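Local coordinates for CCHC-type domain-containing protein (Trypanosoma brucei brucei, PDB 7C45) that trims guide RNA as an RNase D-type ribonuclease, probably removing nucleotides from the 3' end with its metal-dependent exonuclease domain, and holds zinc in CCHC knuckles, at residues Tyr146-Val151 with Val192-Leu197; Leu59-Ser64 with Glu186-Asp191. One frame throughout, in Å; residues are numbered along the deposited sequence.

Contact 1: residues Tyr146-Val151 with Val192-Leu197. With nucleotides of chain B.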
ATOM      1  N   TYR A 146       2.773  -6.227  -8.162  1.00 15.14           N
ATOM      2  CA  TYR A 146       1.698  -6.423  -9.129  1.00 16.35           C
ATOM      3  C   TYR A 146       0.875  -5.155  -9.321  1.00 17.78           C
ATOM      4  O   TYR A 146       0.504  -4.807 -10.452  1.00 15.08           O
ATOM      5  CB  TYR A 146       0.804  -7.570  -8.662  1.00 14.96           C
ATOM      6  CG  TYR A 146      -0.272  -7.944  -9.667  1.00 14.96           C
ATOM      7  CD1 TYR A 146      -1.472  -7.262  -9.719  1.00 18.54           C
ATOM      8  CD2 TYR A 146      -0.071  -8.981 -10.559  1.00 18.96           C
ATOM      9  CE1 TYR A 146      -2.438  -7.596 -10.641  1.00 22.00           C
ATOM     10  CE2 TYR A 146      -1.035  -9.338 -11.469  1.00 21.84           C
ATOM     11  CZ  TYR A 146      -2.219  -8.645 -11.506  1.00 21.13           C
ATOM     12  OH  TYR A 146      -3.185  -8.986 -12.423  1.00 20.96           O
ATOM     13  N   VAL A 147       0.539  -4.471  -8.227  1.00 14.84           N
ATOM     14  CA  VAL A 147      -0.258  -3.262  -8.373  1.00 15.32           C
ATOM     15  C   VAL A 147       0.540  -2.191  -9.090  1.00 14.94           C
ATOM     16  O   VAL A 147       0.011  -1.474  -9.944  1.00 18.22           O
ATOM     17  CB  VAL A 147      -0.756  -2.765  -7.013  1.00 14.51           C
ATOM     18  CG1 VAL A 147      -1.528  -1.457  -7.212  1.00 14.54           C
ATOM     19  CG2 VAL A 147      -1.599  -3.802  -6.372  1.00 14.35           C
ATOM     20  N   LEU A 148       1.823  -2.060  -8.754  1.00 15.07           N
ATOM     21  CA  LEU A 148       2.652  -1.066  -9.422  1.00 17.70           C
ATOM     22  C   LEU A 148       2.660  -1.283 -10.935  1.00 17.05           C
ATOM     23  O   LEU A 148       2.471  -0.340 -11.706  1.00 16.80           O
ATOM     24  CB  LEU A 148       4.067  -1.103  -8.848  1.00 20.85           C
ATOM     25  CG  LEU A 148       4.316  -0.164  -7.679  1.00 21.42           C
ATOM     26  CD1 LEU A 148       5.728  -0.396  -7.169  1.00 27.92           C
ATOM     27  CD2 LEU A 148       4.117   1.288  -8.113  1.00 15.57           C
ATOM     28  N   LYS A 149       2.827  -2.536 -11.367  1.00 20.23           N
ATOM     29  CA  LYS A 149       2.904  -2.849 -12.793  1.00 21.91           C
ATOM     30  C   LYS A 149       1.573  -2.609 -13.487  1.00 17.80           C
ATOM     31  O   LYS A 149       1.514  -1.987 -14.560  1.00 19.26           O
ATOM     32  CB  LYS A 149       3.354  -4.303 -12.964  1.00 19.54           C
ATOM     33  CG  LYS A 149       3.527  -4.786 -14.394  1.00 26.84           C
ATOM     34  CD  LYS A 149       4.425  -6.019 -14.399  1.00 31.53           C
ATOM     35  CE  LYS A 149       3.946  -7.099 -15.365  1.00 34.07           C
ATOM     36  NZ  LYS A 149       3.885  -6.617 -16.758  1.00 28.59           N
ATOM     37  N   SER A 150       0.489  -3.080 -12.886  1.00 17.12           N
ATOM     38  CA  SER A 150      -0.809  -2.938 -13.524  1.00 21.89           C
ATOM     39  C   SER A 150      -1.281  -1.487 -13.544  1.00 17.29           C
ATOM     40  O   SER A 150      -1.910  -1.060 -14.512  1.00 23.02           O
ATOM     41  CB  SER A 150      -1.834  -3.827 -12.830  1.00 25.82           C
ATOM     42  OG  SER A 150      -3.131  -3.485 -13.266  1.00 33.32           O
ATOM     43  N   VAL A 151      -1.000  -0.714 -12.498  1.00 16.88           N
ATOM     44  CA  VAL A 151      -1.525   0.646 -12.427  1.00 18.91           C
ATOM     45  C   VAL A 151      -0.584   1.656 -13.075  1.00 17.73           C
ATOM     46  O   VAL A 151      -1.027   2.533 -13.817  1.00 19.96           O
ATOM     47  CB  VAL A 151      -1.825   1.040 -10.971  1.00 15.33           C
ATOM     48  CG1 VAL A 151      -2.162   2.496 -10.913  1.00 19.46           C
ATOM     49  CG2 VAL A 151      -2.969   0.198 -10.418  1.00 15.07           C
ATOM     50  N   VAL A 192       6.737   3.905   0.435  1.00 14.99           N
ATOM     51  CA  VAL A 192       5.919   5.113   0.513  1.00 14.97           C
ATOM     52  C   VAL A 192       6.063   5.947  -0.752  1.00 15.27           C
ATOM     53  O   VAL A 192       5.120   6.642  -1.138  1.00 15.29           O
ATOM     54  CB  VAL A 192       6.221   5.964   1.757  1.00 14.97           C
ATOM     55  CG1 VAL A 192       5.592   5.318   3.017  1.00 14.67           C
ATOM     56  CG2 VAL A 192       7.731   6.230   1.912  1.00 15.24           C
ATOM     57  N   ARG A 193       7.226   5.896  -1.409  1.00 15.57           N
ATOM     58  CA  ARG A 193       7.335   6.519  -2.731  1.00 15.90           C
ATOM     59  C   ARG A 193       6.316   5.912  -3.683  1.00 17.13           C
ATOM     60  O   ARG A 193       5.610   6.623  -4.401  1.00 15.89           O
ATOM     61  CB  ARG A 193       8.740   6.342  -3.317  1.00 16.27           C
ATOM     62  CG  ARG A 193       9.874   7.049  -2.604  1.00 16.53           C
ATOM     63  CD  ARG A 193      11.114   7.025  -3.492  1.00 17.02           C
ATOM     64  NE  ARG A 193      12.320   7.368  -2.774  1.00 17.28           N
ATOM     65  CZ  ARG A 193      13.203   6.487  -2.315  1.00 17.34           C
ATOM     66  NH1 ARG A 193      13.010   5.181  -2.476  1.00 17.53           N
ATOM     67  NH2 ARG A 193      14.275   6.906  -1.662  1.00 17.62           N
ATOM     68  N   HIS A 194       6.244   4.586  -3.700  1.00 15.57           N
ATOM     69  CA  HIS A 194       5.301   3.884  -4.567  1.00 15.45           C
ATOM     70  C   HIS A 194       3.861   4.187  -4.192  1.00 15.20           C
ATOM     71  O   HIS A 194       3.014   4.343  -5.060  1.00 15.25           O
ATOM     72  CB  HIS A 194       5.556   2.384  -4.486  1.00 15.32           C
ATOM     73  CG  HIS A 194       6.916   1.993  -4.949  1.00 15.63           C
ATOM     74  ND1 HIS A 194       7.574   2.654  -5.964  1.00 28.19           N
ATOM     75  CD2 HIS A 194       7.745   1.013  -4.532  1.00 18.60           C
ATOM     76  CE1 HIS A 194       8.756   2.096  -6.152  1.00 23.27           C
ATOM     77  NE2 HIS A 194       8.883   1.099  -5.298  1.00 22.66           N
ATOM     78  N   ILE A 195       3.573   4.286  -2.899  1.00 14.99           N
ATOM     79  CA  ILE A 195       2.227   4.629  -2.467  1.00 14.83           C
ATOM     80  C   ILE A 195       1.838   6.013  -2.966  1.00 15.08           C
ATOM     81  O   ILE A 195       0.727   6.214  -3.463  1.00 15.11           O
ATOM     82  CB  ILE A 195       2.125   4.537  -0.935  1.00 14.62           C
ATOM     83  CG1 ILE A 195       2.217   3.066  -0.534  1.00 14.41           C
ATOM     84  CG2 ILE A 195       0.808   5.140  -0.477  1.00 14.56           C
ATOM     85  CD1 ILE A 195       2.401   2.811   0.999  1.00 14.26           C
ATOM     86  N   LEU A 196       2.727   6.995  -2.807  1.00 15.31           N
ATOM     87  CA  LEU A 196       2.360   8.346  -3.208  1.00 15.62           C
ATOM     88  C   LEU A 196       2.179   8.422  -4.720  1.00 15.87           C
ATOM     89  O   LEU A 196       1.221   9.026  -5.213  1.00 16.03           O
ATOM     90  CB  LEU A 196       3.408   9.348  -2.701  1.00 15.86           C
ATOM     91  CG  LEU A 196       3.087  10.837  -2.899  1.00 16.23           C
ATOM     92  CD1 LEU A 196       1.900  11.248  -2.053  1.00 16.11           C
ATOM     93  CD2 LEU A 196       4.297  11.739  -2.609  1.00 16.54           C
ATOM     94  N   LEU A 197       3.049   7.768  -5.475  1.00 15.95           N
ATOM     95  CA  LEU A 197       2.884   7.849  -6.921  1.00 18.21           C
ATOM     96  C   LEU A 197       1.637   7.096  -7.368  1.00 17.25           C
ATOM     97  O   LEU A 197       0.944   7.534  -8.297  1.00 17.14           O
ATOM     98  CB  LEU A 197       4.134   7.346  -7.628  1.00 17.66           C
ATOM     99  CG  LEU A 197       4.504   5.881  -7.802  1.00 21.19           C
ATOM    100  CD1 LEU A 197       3.826   5.254  -9.029  1.00 22.00           C
ATOM    101  CD2 LEU A 197       6.005   5.755  -7.893  1.00 24.92           C
TER
ATOM    102  P     U B   6       0.540 -16.514 -10.934  1.00 20.61           P
ATOM    103  OP1   U B   6       1.694 -17.380 -10.636  1.00 20.41           O
ATOM    104  OP2   U B   6      -0.802 -16.889 -10.447  1.00 17.77           O
ATOM    105  O5'   U B   6       0.819 -15.061 -10.368  1.00 19.78           O
ATOM    106  C5'   U B   6       1.993 -14.347 -10.714  1.00 22.38           C
ATOM    107  C4'   U B   6       2.273 -13.264  -9.701  1.00 27.45           C
ATOM    108  O4'   U B   6       1.275 -12.221  -9.831  1.00 27.36           O
ATOM    109  C3'   U B   6       2.228 -13.706  -8.238  1.00 30.13           C
ATOM    110  O3'   U B   6       3.140 -12.899  -7.507  1.00 34.78           O
ATOM    111  C2'   U B   6       0.809 -13.335  -7.824  1.00 30.53           C
ATOM    112  O2'   U B   6       0.609 -13.125  -6.444  1.00 25.94           O
ATOM    113  C1'   U B   6       0.600 -12.049  -8.603  1.00 26.08           C
ATOM    114  N1    U B   6      -0.804 -11.757  -8.887  1.00 19.60           N
ATOM    115  C2    U B   6      -1.381 -10.740  -8.161  1.00 18.78           C
ATOM    116  O2    U B   6      -0.782 -10.102  -7.311  1.00 15.46           O
ATOM    117  N3    U B   6      -2.689 -10.474  -8.473  1.00 18.13           N
ATOM    118  C4    U B   6      -3.451 -11.135  -9.400  1.00 22.35           C
ATOM    119  O4    U B   6      -4.624 -10.781  -9.552  1.00 23.81           O
ATOM    120  C5    U B   6      -2.778 -12.189 -10.097  1.00 21.22           C
ATOM    121  C6    U B   6      -1.503 -12.475  -9.831  1.00 19.24           C
TER

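Contact 2: residues Leu59-Ser64 with Glu186-Asp191. With CA (calcium ion), chain E.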
ATOM      1  N   LEU A  59      10.719   1.454  12.385  1.00 14.95           N
ATOM      2  CA  LEU A  59      10.583   2.652  11.565  1.00 14.90           C
ATOM      3  C   LEU A  59       9.115   2.915  11.252  1.00 14.62           C
ATOM      4  O   LEU A  59       8.338   1.979  11.070  1.00 14.49           O
ATOM      5  CB  LEU A  59      11.347   2.498  10.239  1.00 15.11           C
ATOM      6  CG  LEU A  59      12.851   2.239  10.305  1.00 15.48           C
ATOM      7  CD1 LEU A  59      13.438   1.994   8.910  1.00 15.72           C
ATOM      8  CD2 LEU A  59      13.567   3.414  11.032  1.00 15.63           C
ATOM      9  N   VAL A  60       8.732   4.192  11.208  1.00 14.57           N
ATOM     10  CA  VAL A  60       7.524   4.630  10.514  1.00 14.42           C
ATOM     11  C   VAL A  60       7.977   5.532   9.375  1.00 14.58           C
ATOM     12  O   VAL A  60       8.787   6.434   9.595  1.00 14.76           O
ATOM     13  CB  VAL A  60       6.549   5.367  11.446  1.00 14.31           C
ATOM     14  CG1 VAL A  60       5.373   5.949  10.637  1.00 14.25           C
ATOM     15  CG2 VAL A  60       6.077   4.431  12.558  1.00 14.21           C
ATOM     16  N   GLN A  61       7.528   5.236   8.157  1.00 14.55           N
ATOM     17  CA  GLN A  61       7.986   5.957   6.975  1.00 14.75           C
ATOM     18  C   GLN A  61       6.863   6.837   6.439  1.00 14.71           C
ATOM     19  O   GLN A  61       5.698   6.459   6.493  1.00 14.52           O
ATOM     20  CB  GLN A  61       8.471   4.985   5.902  1.00 14.84           C
ATOM     21  CG  GLN A  61       9.543   4.033   6.437  1.00 14.95           C
ATOM     22  CD  GLN A  61       8.964   2.717   6.901  1.00 14.76           C
ATOM     23  OE1 GLN A  61       8.547   2.571   8.053  1.00 14.61           O
ATOM     24  NE2 GLN A  61       8.913   1.756   6.004  1.00 14.79           N
ATOM     25  N   ALA A  62       7.215   8.035   5.964  1.00 14.96           N
ATOM     26  CA  ALA A  62       6.199   8.977   5.508  1.00 15.01           C
ATOM     27  C   ALA A  62       6.695   9.724   4.282  1.00 15.33           C
ATOM     28  O   ALA A  62       7.852  10.148   4.222  1.00 15.59           O
ATOM     29  CB  ALA A  62       5.824   9.994   6.579  1.00 15.04           C
ATOM     30  N   CYS A  63       5.800   9.918   3.331  1.00 15.37           N
ATOM     31  CA  CYS A  63       6.127  10.698   2.143  1.00 15.73           C
ATOM     32  C   CYS A  63       4.873  11.459   1.760  1.00 15.82           C
ATOM     33  O   CYS A  63       3.842  10.830   1.511  1.00 15.60           O
ATOM     34  CB  CYS A  63       6.592   9.785   1.018  1.00 15.76           C
ATOM     35  SG  CYS A  63       7.186  10.681  -0.448  1.00 16.29           S
ATOM     36  N   SER A  64       4.951  12.793   1.749  1.00 16.17           N
ATOM     37  CA  SER A  64       3.776  13.634   1.567  1.00 16.33           C
ATOM     38  C   SER A  64       3.927  14.521   0.338  1.00 20.87           C
ATOM     39  O   SER A  64       4.995  14.630  -0.258  1.00 17.05           O
ATOM     40  CB  SER A  64       3.520  14.503   2.801  1.00 16.39           C
ATOM     41  OG  SER A  64       4.147  15.770   2.668  1.00 16.85           O
ATOM     42  N   GLU A 186      17.127   2.502   2.488  1.00 17.64           N
ATOM     43  CA  GLU A 186      16.545   2.647   1.159  1.00 17.61           C
ATOM     44  C   GLU A 186      15.441   1.629   0.940  1.00 17.21           C
ATOM     45  O   GLU A 186      14.393   1.942   0.357  1.00 16.92           O
ATOM     46  CB  GLU A 186      17.636   2.503   0.098  1.00 18.23           C
ATOM     47  CG  GLU A 186      17.160   2.650  -1.358  1.00 19.75           C
ATOM     48  CD  GLU A 186      16.177   3.801  -1.590  1.00 25.72           C
ATOM     49  OE1 GLU A 186      15.155   3.576  -2.281  1.00 28.69           O
ATOM     50  OE2 GLU A 186      16.411   4.909  -1.075  1.00 27.15           O
ATOM     51  N   TYR A 187      15.673   0.402   1.396  1.00 17.24           N
ATOM     52  CA  TYR A 187      14.620  -0.600   1.385  1.00 18.66           C
ATOM     53  C   TYR A 187      13.387  -0.078   2.105  1.00 16.35           C
ATOM     54  O   TYR A 187      12.293  -0.088   1.554  1.00 16.06           O
ATOM     55  CB  TYR A 187      15.105  -1.892   2.020  1.00 18.03           C
ATOM     56  CG  TYR A 187      14.072  -2.984   1.954  1.00 24.82           C
ATOM     57  CD1 TYR A 187      13.119  -3.126   2.957  1.00 25.60           C
ATOM     58  CD2 TYR A 187      14.047  -3.882   0.887  1.00 27.88           C
ATOM     59  CE1 TYR A 187      12.176  -4.123   2.903  1.00 32.15           C
ATOM     60  CE2 TYR A 187      13.102  -4.884   0.830  1.00 31.44           C
ATOM     61  CZ  TYR A 187      12.170  -4.996   1.841  1.00 36.42           C
ATOM     62  OH  TYR A 187      11.221  -5.989   1.804  1.00 46.57           O
ATOM     63  N   ALA A 188      13.563   0.424   3.332  1.00 16.26           N
ATOM     64  CA  ALA A 188      12.432   0.973   4.067  1.00 15.82           C
ATOM     65  C   ALA A 188      11.799   2.154   3.347  1.00 15.72           C
ATOM     66  O   ALA A 188      10.607   2.403   3.515  1.00 15.39           O
ATOM     67  CB  ALA A 188      12.861   1.397   5.477  1.00 15.82           C
ATOM     68  N   ALA A 189      12.574   2.905   2.567  1.00 16.05           N
ATOM     69  CA  ALA A 189      12.024   4.105   1.943  1.00 16.04           C
ATOM     70  C   ALA A 189      11.155   3.809   0.730  1.00 15.94           C
ATOM     71  O   ALA A 189      10.350   4.654   0.353  1.00 15.85           O
ATOM     72  CB  ALA A 189      13.148   5.044   1.505  1.00 16.50           C
ATOM     73  N   GLY A 190      11.283   2.624   0.138  1.00 15.99           N
ATOM     74  CA  GLY A 190      10.727   2.409  -1.193  1.00 16.01           C
ATOM     75  C   GLY A 190       9.211   2.447  -1.234  1.00 15.62           C
ATOM     76  O   GLY A 190       8.623   3.063  -2.123  1.00 15.66           O
ATOM     77  N   ASP A 191       8.549   1.789  -0.279  1.00 15.30           N
ATOM     78  CA  ASP A 191       7.106   1.615  -0.419  1.00 15.00           C
ATOM     79  C   ASP A 191       6.345   2.937  -0.412  1.00 14.94           C
ATOM     80  O   ASP A 191       5.374   3.086  -1.162  1.00 14.88           O
ATOM     81  CB  ASP A 191       6.552   0.703   0.666  1.00 17.38           C
ATOM     82  CG  ASP A 191       6.885  -0.748   0.435  1.00 23.07           C
ATOM     83  OD1 ASP A 191       7.247  -1.117  -0.697  1.00 24.04           O
ATOM     84  OD2 ASP A 191       6.777  -1.525   1.400  1.00 25.03           O
TER
HETATM   85 CA    CA E 403       7.516  -1.403   3.696  1.00 18.92          CA
HETATM   86  O   HOH W   1       9.473  -0.179   1.996  1.00 18.31           O
HETATM   87  O   HOH W   2       9.220  -3.022   2.889  1.00 36.47           O

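Contact 1: residues Tyr146-Val151 with Val192-Leu197
Leu148 of helix 144-152 meets His194 and Leu197 of helix 182-202 in a small, buried helix-helix contact within the exonuclease domain, made without a hydrogen bond between the two segments. The helices come closest at Leu148 CA and His194 CA, 7.4 Å apart, and the leucine side chain points into the interface. Its CD1 methyl lies over one face of the imidazole in a CH-pi contact, 3.6 Å from the ring centroid and 16° off the ring normal, displaced toward the rim. The other methyl, CD2, reaches Leu197 CD1 at 4.1 Å. With chi1 at 77°, unusual in a helix, Leu197 brings CD1 to that methyl and CD2 to the imidazole edge, in the ring plane. Leu12 of helix 4-12 also touches both His194 and Leu197. On the RNA side of helix 144-152, the uracil of U6 of chain B lies over one face of the Tyr146 ring, nearly parallel to it, with N3 3.4 Å above the ring plane. His194 is a zinc ligand in another structure of this protein; here the apolar contact limits how its ring can tilt, because the methyl occupies a face and not the edge where the nitrogens lie.

Contact 2: residues Leu59-Ser64 with Glu186-Asp191
The side-chain amide of Gln61 donates from NE2 to the backbone carbonyl O of Ala188, a bond of 3.1 Å and 160° at the hydrogen. The acceptor lies close to the glutamine amide plane, whereas the donor is tilted 22° from the carbonyl plane of Ala188. A bend at chi2 (95°) swings the amide so that NE2 faces the helix, and NE2 also bonds Glu43, a calcium ligand. Leu59 CD1 presses on the Ala188 CB methyl at 3.5 Å. One turn further along the helix, Asp191 OD2 binds a calcium ion at 2.4 Å, sharing it with Asp41, Glu43 and a phosphate of the bound RNA; the three carboxylates are consistent with the acidic metal site of DEDD-type exonucleases. Water 1 joins the ion, at the long distance of 2.9 Å, to the helix backbone: it donates to Tyr187 O and accepts from Asp191 N. Gln61 is therefore a second-shell residue, tying a metal-binding glutamate to the helix that carries the metal-binding aspartate. Strand 57-64 runs antiparallel between strands 37-44 and 70-74, and helix 182-202 packs across it, with Ala189 reaching Val70 and with Val192 and Leu196 meeting Cys63.

Overall arrangement
Helix 182-202 is common to both contacts: its residues 186-191 face strand 57-64 in contact 2, and the following residues 192-197 face helix 144-152 in contact 1, the two centres lying 13 Å apart. A salt bridge within the helix, Arg193 NH1 to Glu186 OE1 at 2.7 Å, joins them, and Leu196 CD2 packs 3.8 Å from Cys63 SG. Contact 2 borders the calcium site directly through Asp191. Contact 1 stands further back: between nearest atoms, the His194 side chain is about 4 Å from that of Asp191 and about 9 Å from a bound calcium ion. The zinc ion that His194 takes in another structure is not bound here.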